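Local coordinates for protein putative sortase (Streptococcus pneumoniae, PDB 2W1J) that probably acts as a pilus-associated class C sortase, a transpeptidase that covalently joins pilin subunits during assembly of the pneumococcal pilus fibre, at residues A28-G41 and G94-N106. Residues are numbered along the deposited sequence; the frame is centred on the assembly and turned at random.
Sequences AQAFNDSLNNVVSG and GHLEGTSLPIGGN
The carboxamide of N32 bridges both peptide polar groups of L101. Its OD1 accepts from L101 N at 2.8 Å through an in-plane lone pair, while its ND2 gives a nearly straight bond (172°) to L101 O, 3.1 Å away, fixing the amide's rotation. Beside this clamp, L101 CD1 lies 3.5 Å from F31 CD1, the two side chains crossing at about a right angle, and I103 CD1 packs 4.0 Å from A28 CB. Farther along, N37, its CG anti to the backbone N (chi1 -171°), sends ND2 to G98 O (2.9 Å), and E97 O is gripped from one face of its plane by S40 N and S40 OG. The contact thus fastens the end of helix 18-33 and the following loop onto the sortase beta-fold, along the connection between strands 93-95 and 108-113. G98 belongs to the type II turn 96-99 and brings its CA within 3.2 Å of V38 O. In the second shell, the backbone bond T99 N to L96 O closes this turn, T99 OG1 adds a second bond to the same oxygen, H95 NE2 donates to S100 O from above its carbonyl plane, and I165 N holds N37 OD1. One water joins N32 ND2 and Q29 NE2 to G104 O.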
ATOM      1  N   ALA A  28     -12.332  -9.748   3.199  1.00  5.47           N
ATOM      2  CA  ALA A  28     -11.635  -8.475   3.032  1.00  5.75           C
ATOM      3  C   ALA A  28     -12.641  -7.332   2.999  1.00  6.29           C
ATOM      4  O   ALA A  28     -12.415  -6.274   3.599  1.00  6.53           O
ATOM      5  CB  ALA A  28     -10.793  -8.476   1.758  1.00  6.06           C
ATOM      6  N   GLN A  29     -13.759  -7.541   2.303  1.00  5.53           N
ATOM      7  CA  GLN A  29     -14.784  -6.509   2.222  1.00  6.41           C
ATOM      8  C   GLN A  29     -15.387  -6.228   3.596  1.00  6.10           C
ATOM      9  O   GLN A  29     -15.657  -5.077   3.946  1.00  7.16           O
ATOM     10  CB  GLN A  29     -15.887  -6.893   1.229  1.00  6.22           C
ATOM     11  CG  GLN A  29     -16.792  -5.727   0.904  1.00  7.21           C
ATOM     12  CD  GLN A  29     -16.021  -4.617   0.216  1.00  7.77           C
ATOM     13  OE1 GLN A  29     -15.464  -4.824  -0.858  1.00  9.85           O
ATOM     14  NE2 GLN A  29     -15.961  -3.454   0.841  1.00  8.85           N
ATOM     15  N   ALA A  30     -15.643  -7.290   4.352  1.00  6.12           N
ATOM     16  CA  ALA A  30     -16.205  -7.141   5.688  1.00  6.26           C
ATOM     17  C   ALA A  30     -15.249  -6.347   6.572  1.00  6.61           C
ATOM     18  O   ALA A  30     -15.673  -5.498   7.357  1.00  7.14           O
ATOM     19  CB  ALA A  30     -16.479  -8.508   6.305  1.00  6.77           C
ATOM     20  N   PHE A  31     -13.957  -6.640   6.462  1.00  6.00           N
ATOM     21  CA  PHE A  31     -12.946  -5.914   7.214  1.00  6.29           C
ATOM     22  C   PHE A  31     -12.966  -4.421   6.876  1.00  6.23           C
ATOM     23  O   PHE A  31     -12.942  -3.568   7.763  1.00  6.72           O
ATOM     24  CB  PHE A  31     -11.581  -6.535   6.917  1.00  6.71           C
ATOM     25  CG  PHE A  31     -10.442  -5.905   7.668  1.00  6.42           C
ATOM     26  CD1 PHE A  31      -9.857  -4.737   7.210  1.00  7.06           C
ATOM     27  CD2 PHE A  31      -9.956  -6.482   8.828  1.00  7.83           C
ATOM     28  CE1 PHE A  31      -8.798  -4.157   7.887  1.00  7.35           C
ATOM     29  CE2 PHE A  31      -8.904  -5.904   9.516  1.00  8.00           C
ATOM     30  CZ  PHE A  31      -8.328  -4.741   9.047  1.00  8.75           C
ATOM     31  N   ASN A  32     -12.991  -4.099   5.586  1.00  5.67           N
ATOM     32  CA  ASN A  32     -13.060  -2.696   5.187  1.00  5.89           C
ATOM     33  C   ASN A  32     -14.352  -2.008   5.620  1.00  6.21           C
ATOM     34  O   ASN A  32     -14.333  -0.859   6.070  1.00  7.27           O
ATOM     35  CB  ASN A  32     -12.858  -2.541   3.679  1.00  5.51           C
ATOM     36  CG  ASN A  32     -11.400  -2.449   3.303  1.00  5.18           C
ATOM     37  OD1 ASN A  32     -10.531  -2.608   4.161  1.00  5.68           O
ATOM     38  ND2 ASN A  32     -11.121  -2.214   2.020  1.00  4.89           N
ATOM     39  N   ASP A  33     -15.476  -2.708   5.506  1.00  6.30           N
ATOM     40  CA  ASP A  33     -16.755  -2.097   5.840  1.00  6.25           C
ATOM     41  C   ASP A  33     -16.843  -1.729   7.327  1.00  6.62           C
ATOM     42  O   ASP A  33     -17.529  -0.773   7.691  1.00  8.28           O
ATOM     43  CB  ASP A  33     -17.909  -3.026   5.460  1.00  6.97           C
ATOM     44  CG  ASP A  33     -18.086  -3.179   3.960  1.00  8.00           C
ATOM     45  OD1 ASP A  33     -17.427  -2.470   3.174  1.00  8.76           O
ATOM     46  OD2 ASP A  33     -18.931  -4.014   3.567  1.00  8.76           O
ATOM     47  N   SER A  34     -16.140  -2.479   8.174  1.00  6.15           N
ATOM     48  CA  SER A  34     -16.179  -2.257   9.623  1.00  7.09           C
ATOM     49  C   SER A  34     -14.897  -1.627  10.146  1.00  7.00           C
ATOM     50  O   SER A  34     -14.670  -1.583  11.349  1.00  7.23           O
ATOM     51  CB  SER A  34     -16.431  -3.567  10.370  1.00  7.94           C
ATOM     52  OG  SER A  34     -15.356  -4.474  10.209  1.00  9.86           O
ATOM     53  N   LEU A  35     -14.064  -1.130   9.243  1.00  6.99           N
ATOM     54  CA  LEU A  35     -12.752  -0.625   9.617  1.00  7.28           C
ATOM     55  C   LEU A  35     -12.795   0.426  10.719  1.00  6.75           C
ATOM     56  O   LEU A  35     -13.516   1.417  10.616  1.00  7.14           O
ATOM     57  CB  LEU A  35     -12.065  -0.032   8.394  1.00  7.16           C
ATOM     58  CG  LEU A  35     -10.685   0.583   8.637  1.00  6.37           C
ATOM     59  CD1 LEU A  35      -9.678  -0.495   8.978  1.00  9.25           C
ATOM     60  CD2 LEU A  35     -10.247   1.380   7.411  1.00  7.49           C
ATOM     61  N   ASN A  36     -11.980   0.225  11.746  1.00  7.23           N
ATOM     62  CA  ASN A  36     -11.663   1.283  12.691  1.00  7.74           C
ATOM     63  C   ASN A  36     -10.543   2.124  12.083  1.00  8.16           C
ATOM     64  O   ASN A  36      -9.378   1.742  12.143  1.00  7.14           O
ATOM     65  CB  ASN A  36     -11.224   0.696  14.035  1.00  8.99           C
ATOM     66  CG  ASN A  36     -10.913   1.766  15.063  1.00 11.12           C
ATOM     67  OD1 ASN A  36     -11.485   2.857  15.038  1.00 12.83           O
ATOM     68  ND2 ASN A  36      -9.994   1.460  15.972  1.00 12.58           N
ATOM     69  N   ASN A  37     -10.914   3.250  11.482  1.00 11.88           N
ATOM     70  CA  ASN A  37     -10.009   4.008  10.613  1.00 12.70           C
ATOM     71  C   ASN A  37      -9.159   4.958  11.453  1.00 13.65           C
ATOM     72  O   ASN A  37      -9.352   6.177  11.453  1.00 14.77           O
ATOM     73  CB  ASN A  37     -10.831   4.754   9.548  1.00 13.15           C
ATOM     74  CG  ASN A  37      -9.984   5.407   8.462  1.00 12.24           C
ATOM     75  OD1 ASN A  37     -10.388   6.432   7.911  1.00 13.70           O
ATOM     76  ND2 ASN A  37      -8.851   4.796   8.108  1.00 12.76           N
ATOM     77  N   VAL A  38      -8.224   4.361  12.185  1.00 13.63           N
ATOM     78  CA  VAL A  38      -7.313   5.097  13.049  1.00 14.81           C
ATOM     79  C   VAL A  38      -5.907   4.623  12.729  1.00 14.48           C
ATOM     80  O   VAL A  38      -5.612   3.428  12.815  1.00 14.35           O
ATOM     81  CB  VAL A  38      -7.624   4.850  14.539  1.00 14.86           C
ATOM     82  CG1 VAL A  38      -6.576   5.520  15.422  1.00 15.99           C
ATOM     83  CG2 VAL A  38      -9.022   5.346  14.879  1.00 16.94           C
ATOM     84  N   VAL A  39      -5.044   5.557  12.344  1.00 15.39           N
ATOM     85  CA  VAL A  39      -3.729   5.169  11.878  1.00 16.05           C
ATOM     86  C   VAL A  39      -2.896   4.632  13.023  1.00 15.96           C
ATOM     87  O   VAL A  39      -2.778   5.257  14.080  1.00 15.12           O
ATOM     88  CB  VAL A  39      -3.006   6.306  11.147  1.00 15.13           C
ATOM     89  CG1 VAL A  39      -1.520   5.987  10.999  1.00 16.80           C
ATOM     90  CG2 VAL A  39      -3.645   6.509   9.778  1.00 18.24           C
ATOM     91  N   SER A  40      -2.343   3.444  12.810  1.00 16.92           N
ATOM     92  CA  SER A  40      -1.578   2.749  13.833  1.00 17.24           C
ATOM     93  C   SER A  40      -0.457   3.618  14.396  1.00 17.17           C
ATOM     94  O   SER A  40      -0.283   3.710  15.610  1.00 17.48           O
ATOM     95  CB  SER A  40      -1.020   1.446  13.257  1.00 17.68           C
ATOM     96  OG  SER A  40      -0.492   1.660  11.956  1.00 20.00           O
ATOM     97  N   GLY A  41       0.295   4.270  13.516  1.00 16.39           N
ATOM     98  CA  GLY A  41       1.407   5.115  13.944  1.00 16.82           C
ATOM     99  C   GLY A  41       2.330   5.470  12.788  1.00 15.77           C
ATOM    100  O   GLY A  41       2.110   5.044  11.654  1.00 17.10           O
ATOM    101  N   GLY A  94       4.947  -1.957   2.974  1.00  4.28           N
ATOM    102  CA  GLY A  94       4.057  -2.373   4.052  1.00  5.92           C
ATOM    103  C   GLY A  94       2.737  -1.632   4.003  1.00  5.66           C
ATOM    104  O   GLY A  94       2.685  -0.432   3.742  1.00  8.19           O
ATOM    105  N   HIS A  95       1.655  -2.342   4.270  1.00  5.53           N
ATOM    106  CA  HIS A  95       0.350  -1.714   4.368  1.00  5.09           C
ATOM    107  C   HIS A  95       0.193  -1.080   5.749  1.00  4.70           C
ATOM    108  O   HIS A  95       0.457  -1.725   6.770  1.00  5.68           O
ATOM    109  CB  HIS A  95      -0.730  -2.763   4.140  1.00  5.18           C
ATOM    110  CG  HIS A  95      -2.107  -2.250   4.391  1.00  5.36           C
ATOM    111  ND1 HIS A  95      -2.789  -2.493   5.565  1.00  5.78           N
ATOM    112  CD2 HIS A  95      -2.916  -1.471   3.633  1.00  6.30           C
ATOM    113  CE1 HIS A  95      -3.961  -1.885   5.517  1.00  6.89           C
ATOM    114  NE2 HIS A  95      -4.060  -1.255   4.360  1.00  6.16           N
ATOM    115  N   LEU A  96      -0.237   0.178   5.784  1.00  4.83           N
ATOM    116  CA  LEU A  96      -0.409   0.896   7.037  1.00  5.20           C
ATOM    117  C   LEU A  96      -1.667   0.446   7.775  1.00  5.49           C
ATOM    118  O   LEU A  96      -2.794   0.721   7.356  1.00  5.59           O
ATOM    119  CB  LEU A  96      -0.440   2.403   6.787  1.00  5.18           C
ATOM    120  CG  LEU A  96      -0.389   3.336   8.006  1.00  5.68           C
ATOM    121  CD1 LEU A  96       0.854   3.101   8.851  1.00  8.66           C
ATOM    122  CD2 LEU A  96      -0.455   4.788   7.564  1.00  6.76           C
ATOM    123  N   GLU A  97      -1.479  -0.255   8.888  1.00  5.59           N
ATOM    124  CA  GLU A  97      -2.615  -0.766   9.643  1.00  6.07           C
ATOM    125  C   GLU A  97      -3.468   0.388  10.154  1.00  6.20           C
ATOM    126  O   GLU A  97      -2.943   1.420  10.575  1.00  5.99           O
ATOM    127  CB  GLU A  97      -2.146  -1.660  10.796  1.00  6.32           C
ATOM    128  CG  GLU A  97      -3.294  -2.372  11.510  1.00  7.56           C
ATOM    129  CD  GLU A  97      -2.838  -3.454  12.479  1.00  8.92           C
ATOM    130  OE1 GLU A  97      -1.614  -3.588  12.708  1.00  8.85           O
ATOM    131  OE2 GLU A  97      -3.713  -4.172  13.015  1.00  9.25           O
ATOM    132  N   GLY A  98      -4.786   0.222  10.081  1.00  5.27           N
ATOM    133  CA  GLY A  98      -5.711   1.310  10.366  1.00  5.24           C
ATOM    134  C   GLY A  98      -6.276   1.924   9.098  1.00  4.21           C
ATOM    135  O   GLY A  98      -7.274   2.634   9.156  1.00  4.91           O
ATOM    136  N   THR A  99      -5.640   1.663   7.952  1.00  4.66           N
ATOM    137  CA  THR A  99      -6.159   2.125   6.663  1.00  4.76           C
ATOM    138  C   THR A  99      -6.851   0.972   5.931  1.00  4.25           C
ATOM    139  O   THR A  99      -6.732  -0.189   6.322  1.00  4.42           O
ATOM    140  CB  THR A  99      -5.066   2.803   5.788  1.00  4.67           C
ATOM    141  OG1 THR A  99      -4.172   1.835   5.214  1.00  4.80           O
ATOM    142  CG2 THR A  99      -4.291   3.833   6.611  1.00  5.43           C
ATOM    143  N   SER A 100      -7.589   1.279   4.869  1.00  3.93           N
ATOM    144  CA  SER A 100      -8.354   0.258   4.158  1.00  4.28           C
ATOM    145  C   SER A 100      -7.430  -0.782   3.536  1.00  3.92           C
ATOM    146  O   SER A 100      -6.338  -0.440   3.042  1.00  4.41           O
ATOM    147  CB  SER A 100      -9.150   0.898   3.021  1.00  5.02           C
ATOM    148  OG  SER A 100      -9.951   1.979   3.459  1.00  4.35           O
ATOM    149  N   LEU A 101      -7.868  -2.040   3.518  1.00  4.20           N
ATOM    150  CA  LEU A 101      -7.186  -3.034   2.697  1.00  4.56           C
ATOM    151  C   LEU A 101      -7.268  -2.646   1.227  1.00  4.55           C
ATOM    152  O   LEU A 101      -8.244  -2.006   0.799  1.00  4.43           O
ATOM    153  CB  LEU A 101      -7.823  -4.401   2.887  1.00  5.05           C
ATOM    154  CG  LEU A 101      -7.760  -4.963   4.308  1.00  4.41           C
ATOM    155  CD1 LEU A 101      -8.548  -6.258   4.384  1.00  6.44           C
ATOM    156  CD2 LEU A 101      -6.302  -5.201   4.698  1.00  4.46           C
ATOM    157  N   PRO A 102      -6.246  -3.028   0.444  1.00  4.51           N
ATOM    158  CA  PRO A 102      -6.141  -2.559  -0.940  1.00  4.88           C
ATOM    159  C   PRO A 102      -7.021  -3.386  -1.874  1.00  4.32           C
ATOM    160  O   PRO A 102      -6.533  -4.154  -2.711  1.00  4.58           O
ATOM    161  CB  PRO A 102      -4.649  -2.736  -1.250  1.00  5.60           C
ATOM    162  CG  PRO A 102      -4.240  -3.901  -0.390  1.00  5.62           C
ATOM    163  CD  PRO A 102      -5.024  -3.730   0.885  1.00  5.46           C
ATOM    164  N   ILE A 103      -8.328  -3.181  -1.735  1.00  3.61           N
ATOM    165  CA  ILE A 103      -9.329  -3.808  -2.597  1.00  4.16           C
ATOM    166  C   ILE A 103     -10.256  -2.781  -3.250  1.00  3.75           C
ATOM    167  O   ILE A 103     -11.167  -3.144  -3.987  1.00  3.58           O
ATOM    168  CB  ILE A 103     -10.171  -4.855  -1.838  1.00  4.66           C
ATOM    169  CG1 ILE A 103     -10.964  -4.191  -0.707  1.00  5.29           C
ATOM    170  CG2 ILE A 103      -9.272  -5.950  -1.305  1.00  6.25           C
ATOM    171  CD1 ILE A 103     -12.007  -5.094  -0.035  1.00  5.45           C
ATOM    172  N   GLY A 104     -10.017  -1.499  -2.995  1.00  3.63           N
ATOM    173  CA  GLY A 104     -10.800  -0.432  -3.615  1.00  4.22           C
ATOM    174  C   GLY A 104     -12.235  -0.380  -3.148  1.00  3.55           C
ATOM    175  O   GLY A 104     -12.640  -1.117  -2.240  1.00  4.48           O
ATOM    176  N   GLY A 105     -12.992   0.511  -3.785  1.00  3.61           N
ATOM    177  CA  GLY A 105     -14.394   0.747  -3.449  1.00  4.79           C
ATOM    178  C   GLY A 105     -14.625   2.197  -3.073  1.00  4.88           C
ATOM    179  O   GLY A 105     -13.697   2.916  -2.692  1.00  5.36           O
ATOM    180  N   ASN A 106     -15.864   2.660  -3.185  1.00  5.91           N
ATOM    181  CA  ASN A 106     -16.182   4.014  -2.744  1.00  6.23           C
ATOM    182  C   ASN A 106     -15.856   4.156  -1.250  1.00  6.93           C
ATOM    183  O   ASN A 106     -15.947   3.195  -0.487  1.00  6.21           O
ATOM    184  CB  ASN A 106     -17.658   4.321  -3.041  1.00  7.10           C
ATOM    185  CG  ASN A 106     -17.969   5.811  -3.053  1.00  8.65           C
ATOM    186  OD1 ASN A 106     -17.070   6.656  -3.066  1.00 11.92           O
ATOM    187  ND2 ASN A 106     -19.257   6.137  -3.071  1.00 11.39           N
TER
HETATM  188  O   HOH W   1     -13.545  -1.726   0.356  1.00  4.70           O
HETATM  189  O   HOH W   2     -14.037  -3.628  -2.887  1.00  7.60           O
HETATM  190  O   HOH W   3     -12.260   0.810   4.320  1.00  4.07           O
HETATM  191  O   HOH W   4       1.160  -0.450  10.331  1.00  5.69           O